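Local coordinates for laccase (Botrytis aclada, PDB 3SQR), which is a multicopper oxidase that couples oxidation of phenols such as hydroquinone to reduction of dioxygen to water, and probably acts in lignin breakdown and detoxification, at residues Y52-N57 with T160-T165; L265-V270 with F276-D281; L285-N290 with V296-D301; Q309-I314 with E369-A374. All coordinates share one frame; numbering follows the deposited sequence.

Contacts 2 and 3 and the strand of contact 4 belong to one cupredoxin-like domain: strands 262-269, 310-316, 285-290 and 293-300 are successive neighbours in one sheet, and strand 276-280 lies in the sheet facing it. Contacts 3 and 4, centres about 7 Å apart, are tied by Y298 OH to E371 OE1 (2.6 Å); both touch the same protein-attached mannose. Contact 2 joins contact 4 through L267 N to Y311 O (2.8 Å). Contact 1 joins the N-terminal segment to the first domain, and T164 OG1 reaches R266 NH1 at 2.9 Å. The side chains of N269 and Q309 each lie about 10 Å from a bound copper; the touching residues of contacts 1 and 3 lie away from the metal sites.

Contact 1: residues Y52-N57 with T160-T165; sequences YSIDTN and TQYGTT
I54 meets Y162 through a single methyl: I54 CD1 lies 3.6 Å from Y162 OH and 4.1 Å from Y162 CE1, the two side chains crossing at about a right angle. This one methyl against the phenol end is the closest part. Y162 holds CG between its backbone N and carbonyl carbon (chi1 59°), which sends the ring out toward the turn. The rest of the interface is held by water, since no direct hydrogen bond links the segments and their nearest CA atoms, I54 and Y162, stay 9.9 Å apart. Y162 OH gives its proton to water 1 at 2.5 Å and accepts from water 2. Water 1 in turn donates to two carbonyls of the type I turn, S53 O and T56 O, and water 2 donates to I54 O at 2.6 Å. One phenol hydroxyl is thus linked through two waters to three backbone oxygens. The turn is also braced internally: S53 OG accepts from D55 N (2.8 Å), an ST turn, and T56 OG1 accepts from S53 N. P294 of strand 293-300 touches both I54 and Y162, and W104 meets the tyrosine ring. Strand 52-53 pairs with 48-49, whereas 163-169 runs between strands 180-186 and 123-125.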
# COMPACT_ATOMS: atom_id res chain seq x y z
N TYR A 52 24.08 14.06 -2.08
CA TYR A 52 23.40 13.09 -1.24
C TYR A 52 23.66 11.73 -1.76
O TYR A 52 24.25 11.55 -2.83
CB TYR A 52 21.91 13.37 -1.25
CG TYR A 52 21.57 14.80 -0.95
CD1 TYR A 52 21.56 15.27 0.36
CD2 TYR A 52 21.26 15.70 -1.97
CE1 TYR A 52 21.24 16.58 0.63
CE2 TYR A 52 20.92 17.02 -1.69
CZ TYR A 52 20.93 17.45 -0.39
OH TYR A 52 20.56 18.78 -0.11
N SER A 53 23.25 10.74 -1.00
CA SER A 53 23.52 9.41 -1.38
C SER A 53 22.63 8.49 -0.64
O SER A 53 21.79 8.90 0.20
CB SER A 53 24.98 9.05 -1.02
OG SER A 53 25.11 8.80 0.37
N ILE A 54 22.88 7.22 -0.87
CA ILE A 54 22.21 6.12 -0.19
C ILE A 54 22.47 6.19 1.31
O ILE A 54 21.79 5.56 2.10
CB ILE A 54 22.71 4.79 -0.83
CG1 ILE A 54 21.63 3.75 -0.76
CG2 ILE A 54 24.09 4.36 -0.22
CD1 ILE A 54 20.41 4.10 -1.60
N ASP A 55 23.54 6.93 1.71
CA ASP A 55 23.87 7.03 3.12
C ASP A 55 23.26 8.26 3.80
O ASP A 55 23.36 8.44 5.05
CB ASP A 55 25.40 7.02 3.27
CG ASP A 55 26.00 5.70 2.86
OD1 ASP A 55 25.53 4.62 3.33
OD2 ASP A 55 26.93 5.74 2.08
N THR A 56 22.60 9.09 3.02
CA THR A 56 21.91 10.22 3.57
C THR A 56 20.75 9.80 4.45
O THR A 56 19.96 8.93 4.05
CB THR A 56 21.42 11.16 2.46
OG1 THR A 56 22.55 11.55 1.65
CG2 THR A 56 20.68 12.39 3.04
N ASN A 57 20.63 10.40 5.64
CA ASN A 57 19.49 10.11 6.48
C ASN A 57 18.31 10.93 6.00
O ASN A 57 18.15 12.07 6.36
CB ASN A 57 19.77 10.36 7.97
CG ASN A 57 18.61 9.91 8.85
OD1 ASN A 57 17.49 9.99 8.43
ND2 ASN A 57 18.87 9.50 10.09
N THR A 160 10.03 13.42 0.86
CA THR A 160 11.26 13.44 1.65
C THR A 160 11.80 12.00 1.75
O THR A 160 12.52 11.63 2.66
CB THR A 160 10.94 14.01 3.05
OG1 THR A 160 10.01 13.15 3.71
CG2 THR A 160 10.32 15.37 2.91
N GLN A 161 11.38 11.18 0.79
CA GLN A 161 11.66 9.77 0.71
C GLN A 161 11.85 9.49 -0.79
O GLN A 161 11.40 10.27 -1.64
CB GLN A 161 10.47 8.91 1.20
CG GLN A 161 10.19 9.06 2.64
CD GLN A 161 8.80 8.65 2.94
OE1 GLN A 161 7.84 9.46 2.73
NE2 GLN A 161 8.64 7.44 3.44
N TYR A 162 12.48 8.36 -1.08
CA TYR A 162 12.71 7.92 -2.45
C TYR A 162 12.48 6.43 -2.56
O TYR A 162 12.67 5.66 -1.62
CB TYR A 162 14.08 8.38 -2.98
CG TYR A 162 15.23 7.87 -2.17
CD1 TYR A 162 15.82 6.63 -2.46
CD2 TYR A 162 15.68 8.58 -1.06
CE1 TYR A 162 16.85 6.14 -1.66
CE2 TYR A 162 16.68 8.10 -0.26
CZ TYR A 162 17.28 6.88 -0.56
OH TYR A 162 18.31 6.38 0.18
N GLY A 163 11.98 6.07 -3.72
CA GLY A 163 11.73 4.68 -4.04
C GLY A 163 10.35 4.51 -4.68
O GLY A 163 9.86 5.36 -5.40
N THR A 164 9.81 3.34 -4.46
CA THR A 164 8.58 2.89 -5.06
C THR A 164 7.42 2.92 -4.09
O THR A 164 7.43 2.29 -3.03
CB THR A 164 8.74 1.41 -5.50
OG1 THR A 164 9.86 1.32 -6.40
CG2 THR A 164 7.49 0.90 -6.16
N THR A 165 6.39 3.59 -4.53
CA THR A 165 5.13 3.47 -3.83
C THR A 165 4.00 3.68 -4.80
O THR A 165 4.16 3.54 -6.02
CB THR A 165 5.07 4.33 -2.54
OG1 THR A 165 3.98 3.85 -1.76
CG2 THR A 165 4.94 5.85 -2.86
O HOH W 1 19.51 8.17 1.53
O HOH W 2 19.44 4.38 1.90

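Contact 2: residues L265-V270 with F276-D281; sequences LRLINV and FEFAID
N269 ND2 is gripped by two backbone carbonyls, I305 O and S274 O, and the amide so anchored is set against the rim of the F276 ring. N269 CG lies in the ring plane at the edge, 3.5 Å from F276 CD2, with N269 OD1 3.6 Å from F276 CE2; amide and ring planes stand 74° apart. With CG anti to the backbone N (chi1 173°), N269 reaches out toward the facing strand. Further along, L267 fits on the F278 ring. Its CD2 sits nearly over the centre of one face, 3.9 Å from the centroid, in a CH-pi contact, while L267 CD1 comes down near the rim at 3.5 Å from F278 CD2. The two side chains cross at about a right angle. At the far end L265 and I280 approach tip to tip, L265 CD2 3.8 Å from I280 CD1, and the same CD2 grazes F278 CZ at 4.4 Å.

No hydrogen bond crosses between the two strands, and none would be expected: their axes stay 9.3 Å apart at 159°, a spacing of facing sheets rather than of neighbours in one sheet. L267 also touches L303 and I305 of strand 303-305, and all six interacting residues are buried. The side chain of N269 lies about 10 Å from a bound copper ion. Two successive strands joined by a short loop, yet lying in opposite sheets and touching through side chains, form a beta arch, here contributing to the core between the two sheets of a cupredoxin-like beta sandwich.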
# COMPACT_ATOMS: atom_id res chain seq x y z
N LEU A 265 12.96 -3.53 -11.33
CA LEU A 265 11.49 -3.79 -11.34
C LEU A 265 10.96 -3.36 -10.00
O LEU A 265 11.50 -3.68 -8.97
CB LEU A 265 11.19 -5.27 -11.48
CG LEU A 265 11.45 -5.94 -12.84
CD1 LEU A 265 12.82 -5.66 -13.44
CD2 LEU A 265 11.10 -7.45 -12.71
N ARG A 266 9.79 -2.74 -10.02
CA ARG A 266 9.24 -2.15 -8.79
C ARG A 266 7.93 -2.83 -8.54
O ARG A 266 6.98 -2.58 -9.25
CB ARG A 266 9.11 -0.66 -8.97
CG ARG A 266 10.40 0.08 -9.35
CD ARG A 266 10.07 1.50 -9.65
NE ARG A 266 11.19 2.35 -9.96
CZ ARG A 266 11.81 3.16 -9.11
NH1 ARG A 266 11.48 3.18 -7.84
NH2 ARG A 266 12.81 3.93 -9.53
N LEU A 267 7.93 -3.74 -7.59
CA LEU A 267 6.85 -4.64 -7.38
C LEU A 267 5.95 -4.10 -6.31
O LEU A 267 6.40 -3.73 -5.24
CB LEU A 267 7.36 -6.00 -6.97
CG LEU A 267 8.40 -6.58 -7.98
CD1 LEU A 267 9.10 -7.82 -7.39
CD2 LEU A 267 7.73 -6.87 -9.31
N ILE A 268 4.66 -4.09 -6.62
CA ILE A 268 3.61 -3.64 -5.67
C ILE A 268 2.45 -4.57 -5.66
O ILE A 268 1.86 -4.82 -6.71
CB ILE A 268 3.11 -2.23 -5.93
CG1 ILE A 268 4.26 -1.30 -6.33
CG2 ILE A 268 2.25 -1.69 -4.65
CD1 ILE A 268 3.86 0.14 -6.42
N ASN A 269 2.07 -5.03 -4.48
CA ASN A 269 0.85 -5.80 -4.33
C ASN A 269 -0.28 -4.81 -3.94
O ASN A 269 -0.25 -4.24 -2.90
CB ASN A 269 1.03 -6.93 -3.29
CG ASN A 269 -0.24 -7.68 -2.95
OD1 ASN A 269 -1.39 -7.38 -3.38
ND2 ASN A 269 -0.04 -8.72 -2.07
N VAL A 270 -1.24 -4.70 -4.81
CA VAL A 270 -2.34 -3.72 -4.67
C VAL A 270 -3.70 -4.38 -4.74
O VAL A 270 -4.72 -3.71 -5.01
CB VAL A 270 -2.23 -2.59 -5.73
CG1 VAL A 270 -0.90 -1.86 -5.55
CG2 VAL A 270 -2.46 -3.13 -7.18
N PHE A 276 1.07 -12.52 -2.78
CA PHE A 276 1.91 -12.93 -3.90
C PHE A 276 3.25 -13.41 -3.42
O PHE A 276 3.74 -13.03 -2.38
CB PHE A 276 2.05 -11.84 -5.00
CG PHE A 276 0.75 -11.48 -5.66
CD1 PHE A 276 0.19 -12.27 -6.65
CD2 PHE A 276 0.05 -10.36 -5.25
CE1 PHE A 276 -0.99 -11.97 -7.24
CE2 PHE A 276 -1.14 -10.03 -5.82
CZ PHE A 276 -1.68 -10.87 -6.82
N GLU A 277 3.85 -14.26 -4.24
CA GLU A 277 5.22 -14.72 -4.06
C GLU A 277 5.92 -14.64 -5.41
O GLU A 277 6.13 -15.64 -6.13
CB GLU A 277 5.26 -16.12 -3.41
CG GLU A 277 6.66 -16.44 -2.92
CD GLU A 277 6.82 -17.83 -2.34
OE1 GLU A 277 5.77 -18.37 -1.92
OE2 GLU A 277 8.03 -18.34 -2.33
N PHE A 278 6.26 -13.42 -5.79
CA PHE A 278 6.66 -13.12 -7.12
C PHE A 278 7.95 -13.85 -7.50
O PHE A 278 8.90 -13.89 -6.70
CB PHE A 278 6.87 -11.58 -7.23
CG PHE A 278 7.25 -11.12 -8.57
CD1 PHE A 278 6.32 -10.85 -9.54
CD2 PHE A 278 8.60 -10.95 -8.89
CE1 PHE A 278 6.71 -10.43 -10.79
CE2 PHE A 278 8.99 -10.46 -10.17
CZ PHE A 278 8.04 -10.24 -11.10
N ALA A 279 7.99 -14.31 -8.75
CA ALA A 279 9.17 -15.06 -9.24
C ALA A 279 9.21 -14.89 -10.73
O ALA A 279 8.17 -14.66 -11.36
CB ALA A 279 9.06 -16.55 -8.82
N ILE A 280 10.41 -14.97 -11.29
CA ILE A 280 10.61 -14.98 -12.74
C ILE A 280 11.42 -16.25 -12.97
O ILE A 280 12.51 -16.37 -12.45
CB ILE A 280 11.37 -13.76 -13.24
CG1 ILE A 280 10.64 -12.47 -12.85
CG2 ILE A 280 11.61 -13.84 -14.77
CD1 ILE A 280 11.44 -11.20 -13.22
N ASP A 281 10.85 -17.20 -13.66
CA ASP A 281 11.53 -18.47 -13.86
C ASP A 281 12.94 -18.26 -14.37
O ASP A 281 13.20 -17.47 -15.28
CB ASP A 281 10.79 -19.33 -14.87
CG ASP A 281 9.45 -19.79 -14.41
OD1 ASP A 281 9.04 -19.53 -13.24
OD2 ASP A 281 8.78 -20.44 -15.24

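Contact 3: residues L285-N290 with V296-D301; sequences LTVIAN and VPYTTD. With MAN (alpha-D-mannopyranose), chain L.
The ring of Y298, on the outer strand of the beta hairpin 285-290 with 293-300, touches both V287 of the opposite strand and a mannose attached to the protein. V287 CG2 stands over one ring face, 3.9 Å from the centroid and shifted toward the rim; mannose C1 approaches obliquely, 3.6 Å from Y298 CD2. Holding CG between its own N and carbonyl carbon (chi1 78°), the tyrosine turns its ring back alongside V287. The backbones are antiparallel. L285 and T300 form a hydrogen-bonded pair, L285 N to T300 O and T300 N to L285 O, each 2.9 Å. V287 with Y298 is lopsided: V287 N to Y298 O is short at 2.7 Å, but Y298 N to V287 O is weak at 3.3 Å. The hairpin pairing continues past V287, while on its other edge strand 285-290 makes a classic beta bulge, I288 and A289 both facing D312 of strand 310-316. T286 and T299, the non-hydrogen-bonded pair, lie side by side on the other face of the sheet, and there T286 CG2 also touches P297 CB. On the tyrosine's side, where Y298 OH hydrogen-bonds to E371, the row is closed by V287 CG2 resting 3.6 Å from T300 CG2.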
# COMPACT_ATOMS: atom_id res chain seq x y z
N LEU A 285 16.26 -12.67 -8.27
CA LEU A 285 15.90 -11.32 -7.88
C LEU A 285 16.91 -10.82 -6.87
O LEU A 285 17.09 -11.47 -5.85
CB LEU A 285 14.51 -11.32 -7.27
CG LEU A 285 13.37 -12.03 -8.00
CD1 LEU A 285 12.09 -11.93 -7.13
CD2 LEU A 285 13.06 -11.48 -9.39
N THR A 286 17.51 -9.67 -7.11
CA THR A 286 18.30 -9.00 -6.10
C THR A 286 17.42 -7.89 -5.47
O THR A 286 17.13 -6.90 -6.10
CB THR A 286 19.52 -8.40 -6.65
OG1 THR A 286 20.36 -9.47 -7.14
CG2 THR A 286 20.30 -7.69 -5.56
N VAL A 287 17.02 -8.14 -4.25
CA VAL A 287 16.10 -7.26 -3.55
C VAL A 287 16.90 -6.06 -3.00
O VAL A 287 17.85 -6.24 -2.22
CB VAL A 287 15.38 -7.98 -2.47
CG1 VAL A 287 14.15 -7.07 -1.94
CG2 VAL A 287 14.84 -9.34 -2.88
N ILE A 288 16.51 -4.86 -3.40
CA ILE A 288 17.23 -3.65 -3.03
C ILE A 288 16.47 -2.63 -2.22
O ILE A 288 17.06 -1.67 -1.77
CB ILE A 288 17.89 -2.97 -4.22
CG1 ILE A 288 16.93 -2.51 -5.31
CG2 ILE A 288 18.95 -3.96 -4.89
CD1 ILE A 288 17.45 -1.33 -6.06
N ALA A 289 15.16 -2.82 -2.04
CA ALA A 289 14.41 -1.93 -1.17
C ALA A 289 13.19 -2.64 -0.79
O ALA A 289 12.67 -3.48 -1.52
CB ALA A 289 14.05 -0.61 -1.87
N ASN A 290 12.72 -2.29 0.40
CA ASN A 290 11.42 -2.67 0.80
C ASN A 290 10.61 -1.42 1.12
O ASN A 290 11.10 -0.51 1.72
CB ASN A 290 11.44 -3.70 1.92
CG ASN A 290 12.09 -3.27 3.25
OD1 ASN A 290 12.25 -2.06 3.61
ND2 ASN A 290 12.37 -4.26 4.03
N VAL A 296 20.13 -3.52 2.33
CA VAL A 296 21.31 -4.24 1.85
C VAL A 296 20.84 -5.30 0.88
O VAL A 296 20.02 -6.14 1.25
CB VAL A 296 22.02 -4.86 3.05
CG1 VAL A 296 23.29 -5.69 2.57
CG2 VAL A 296 22.40 -3.76 3.94
N PRO A 297 21.39 -5.32 -0.33
CA PRO A 297 20.86 -6.28 -1.30
C PRO A 297 20.99 -7.75 -0.87
O PRO A 297 22.00 -8.14 -0.27
CB PRO A 297 21.69 -6.01 -2.54
CG PRO A 297 22.14 -4.56 -2.40
CD PRO A 297 22.35 -4.38 -0.95
N TYR A 298 19.97 -8.55 -1.17
CA TYR A 298 20.00 -9.97 -1.01
C TYR A 298 19.32 -10.61 -2.21
O TYR A 298 18.52 -9.99 -2.94
CB TYR A 298 19.41 -10.44 0.30
CG TYR A 298 17.88 -10.45 0.35
CD1 TYR A 298 17.18 -9.31 0.67
CD2 TYR A 298 17.17 -11.61 0.10
CE1 TYR A 298 15.81 -9.32 0.75
CE2 TYR A 298 15.77 -11.64 0.18
CZ TYR A 298 15.12 -10.45 0.54
OH TYR A 298 13.76 -10.41 0.64
N THR A 299 19.72 -11.85 -2.48
CA THR A 299 19.17 -12.54 -3.63
C THR A 299 18.16 -13.58 -3.19
O THR A 299 18.25 -14.20 -2.12
CB THR A 299 20.28 -13.19 -4.48
OG1 THR A 299 21.10 -14.00 -3.64
CG2 THR A 299 21.12 -12.15 -5.14
N THR A 300 17.13 -13.73 -4.00
CA THR A 300 16.08 -14.64 -3.72
C THR A 300 15.49 -15.10 -5.05
O THR A 300 15.52 -14.35 -6.02
CB THR A 300 14.99 -14.00 -2.79
OG1 THR A 300 14.11 -15.03 -2.38
CG2 THR A 300 14.21 -12.84 -3.56
N ASP A 301 14.97 -16.32 -5.08
CA ASP A 301 14.27 -16.82 -6.26
C ASP A 301 12.80 -16.43 -6.31
O ASP A 301 12.18 -16.45 -7.38
CB ASP A 301 14.33 -18.37 -6.30
CG ASP A 301 15.72 -18.88 -6.61
OD1 ASP A 301 16.43 -18.27 -7.45
OD2 ASP A 301 16.08 -19.90 -5.99
C1 MAN L . 17.22 -13.22 3.37
C2 MAN L . 16.90 -14.59 2.79
C3 MAN L . 16.68 -15.63 3.88
C4 MAN L . 17.89 -15.63 4.83
C5 MAN L . 18.11 -14.21 5.37
C6 MAN L . 19.36 -14.16 6.25
O2 MAN L . 17.96 -14.95 1.91
O3 MAN L . 16.39 -16.89 3.29
O4 MAN L . 17.61 -16.47 5.91
O5 MAN L . 18.30 -13.29 4.29
O6 MAN L . 20.48 -14.51 5.43

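Contact 4: residues Q309-I314 with E369-A374; sequences QRYDVI and EDEPVA. With MAN (alpha-D-mannopyranose), chain L.
Q309 and D370 have CA atoms 9.3 Å apart, and Y311 and E371 are 10.3 Å apart, so the two backbones do not pair and the gap is spanned by side chains and a water. The strand belongs to the second cupredoxin-like domain; residues 369-374 are part of the long loop leading on to the third. Water 3 knits them together: it donates to Q309 OE1 at 2.7 Å, accepts from Y311 OH at 2.6 Å and accepts from E371 N at 3.0 Å. It sits at the edge of the tyrosine ring, in its plane. Q309, extended beyond CG (chi2 -169°), carries its amide to the D370 carboxylate, the planes 41° apart, with Q309 NE2 3.2 Å from D370 OD2. Q309 OE1 also accepts from G306 N, Q309 NE2 bonds to V501 O, D370 OD2 accepts from A503 N, and Y311 OH bonds to R499 NH1. With R499, V501 and A503 in or next to strand 501-504 of the third domain, the contact sits where the second and third domains meet. E371 bends at chi2 and lays CB and CG against Y311 OH, each 3.5 Å away, while its carboxylate, at a right angle to the ring, pairs with R365, which would favour its charged form. Beyond E371 the loop passes beside the attached mannose, A374 CB lying 3.7 Å from sugar C6.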
# COMPACT_ATOMS: atom_id res chain seq x y z
N GLN A 309 2.66 -3.65 0.35
CA GLN A 309 4.10 -3.77 0.30
C GLN A 309 4.66 -3.53 -1.10
O GLN A 309 4.00 -3.86 -2.11
CB GLN A 309 4.55 -5.12 0.80
CG GLN A 309 4.37 -5.30 2.23
CD GLN A 309 5.06 -6.54 2.78
OE1 GLN A 309 5.10 -7.56 2.10
NE2 GLN A 309 5.47 -6.48 4.03
N ARG A 310 5.90 -2.98 -1.14
CA ARG A 310 6.65 -2.76 -2.34
C ARG A 310 7.95 -3.41 -2.13
O ARG A 310 8.41 -3.49 -1.00
CB ARG A 310 6.90 -1.27 -2.69
CG ARG A 310 5.64 -0.55 -3.07
CD ARG A 310 4.87 -0.12 -1.88
NE ARG A 310 5.55 0.96 -1.21
CZ ARG A 310 5.40 1.29 0.08
NH1 ARG A 310 4.66 0.57 0.89
NH2 ARG A 310 6.04 2.35 0.54
N TYR A 311 8.51 -3.91 -3.22
CA TYR A 311 9.92 -4.27 -3.25
C TYR A 311 10.49 -3.76 -4.52
O TYR A 311 9.86 -3.85 -5.60
CB TYR A 311 10.07 -5.77 -3.18
CG TYR A 311 9.86 -6.36 -1.83
CD1 TYR A 311 10.86 -6.34 -0.86
CD2 TYR A 311 8.63 -6.89 -1.48
CE1 TYR A 311 10.65 -6.89 0.36
CE2 TYR A 311 8.42 -7.46 -0.25
CZ TYR A 311 9.42 -7.45 0.68
OH TYR A 311 9.22 -8.00 1.87
N ASP A 312 11.74 -3.35 -4.45
CA ASP A 312 12.48 -3.01 -5.62
C ASP A 312 13.48 -4.16 -5.74
O ASP A 312 14.13 -4.55 -4.75
CB ASP A 312 13.26 -1.72 -5.51
CG ASP A 312 12.40 -0.49 -5.60
OD1 ASP A 312 11.77 -0.23 -4.60
OD2 ASP A 312 12.38 0.21 -6.63
N VAL A 313 13.52 -4.71 -6.94
CA VAL A 313 14.50 -5.77 -7.27
C VAL A 313 15.24 -5.44 -8.55
O VAL A 313 14.76 -4.82 -9.46
CB VAL A 313 13.80 -7.15 -7.38
CG1 VAL A 313 13.00 -7.45 -6.10
CG2 VAL A 313 12.84 -7.15 -8.64
N ILE A 314 16.47 -5.95 -8.61
CA ILE A 314 17.26 -5.80 -9.79
C ILE A 314 17.36 -7.21 -10.36
O ILE A 314 17.62 -8.16 -9.61
CB ILE A 314 18.67 -5.32 -9.50
CG1 ILE A 314 18.67 -3.92 -8.92
CG2 ILE A 314 19.51 -5.27 -10.84
CD1 ILE A 314 17.91 -2.90 -9.67
N GLU A 369 3.49 -15.43 4.61
CA GLU A 369 4.46 -14.64 5.36
C GLU A 369 4.95 -13.45 4.56
O GLU A 369 4.78 -13.36 3.31
CB GLU A 369 5.66 -15.52 5.74
CG GLU A 369 5.19 -16.69 6.55
CD GLU A 369 6.29 -17.47 7.19
OE1 GLU A 369 7.46 -17.03 7.21
OE2 GLU A 369 5.96 -18.57 7.64
N ASP A 370 5.64 -12.58 5.28
CA ASP A 370 6.47 -11.61 4.63
C ASP A 370 7.83 -12.26 4.36
O ASP A 370 8.11 -13.41 4.84
CB ASP A 370 6.72 -10.37 5.50
CG ASP A 370 5.48 -9.48 5.68
OD1 ASP A 370 4.47 -9.65 4.96
OD2 ASP A 370 5.56 -8.52 6.49
N GLU A 371 8.68 -11.53 3.65
CA GLU A 371 10.09 -11.93 3.56
C GLU A 371 10.68 -12.07 4.95
O GLU A 371 10.26 -11.39 5.89
CB GLU A 371 10.91 -10.97 2.69
CG GLU A 371 10.68 -11.13 1.22
CD GLU A 371 11.19 -12.44 0.72
OE1 GLU A 371 12.40 -12.64 0.79
OE2 GLU A 371 10.39 -13.27 0.25
N PRO A 372 11.64 -12.98 5.09
CA PRO A 372 12.08 -13.19 6.47
C PRO A 372 12.73 -11.93 7.06
O PRO A 372 13.50 -11.27 6.38
CB PRO A 372 13.11 -14.32 6.34
CG PRO A 372 12.96 -14.90 5.01
CD PRO A 372 12.31 -13.87 4.12
N VAL A 373 12.50 -11.65 8.34
CA VAL A 373 13.12 -10.47 8.94
C VAL A 373 14.61 -10.41 8.76
O VAL A 373 15.18 -9.33 8.50
CB VAL A 373 12.73 -10.27 10.41
CG1 VAL A 373 11.23 -9.90 10.52
CG2 VAL A 373 13.04 -11.52 11.25
N ALA A 374 15.27 -11.57 8.83
CA ALA A 374 16.75 -11.55 8.68
C ALA A 374 17.28 -11.08 7.35
O ALA A 374 18.43 -10.66 7.25
CB ALA A 374 17.35 -12.92 9.04
C1 MAN L . 17.22 -13.22 3.37
C2 MAN L . 16.90 -14.59 2.79
C3 MAN L . 16.68 -15.63 3.88
C4 MAN L . 17.89 -15.63 4.83
C5 MAN L . 18.11 -14.21 5.37
C6 MAN L . 19.36 -14.16 6.25
O2 MAN L . 17.96 -14.95 1.91
O3 MAN L . 16.39 -16.89 3.29
O4 MAN L . 17.61 -16.47 5.91
O5 MAN L . 18.30 -13.29 4.29
O6 MAN L . 20.48 -14.51 5.43
O HOH W 3 7.10 -9.36 2.31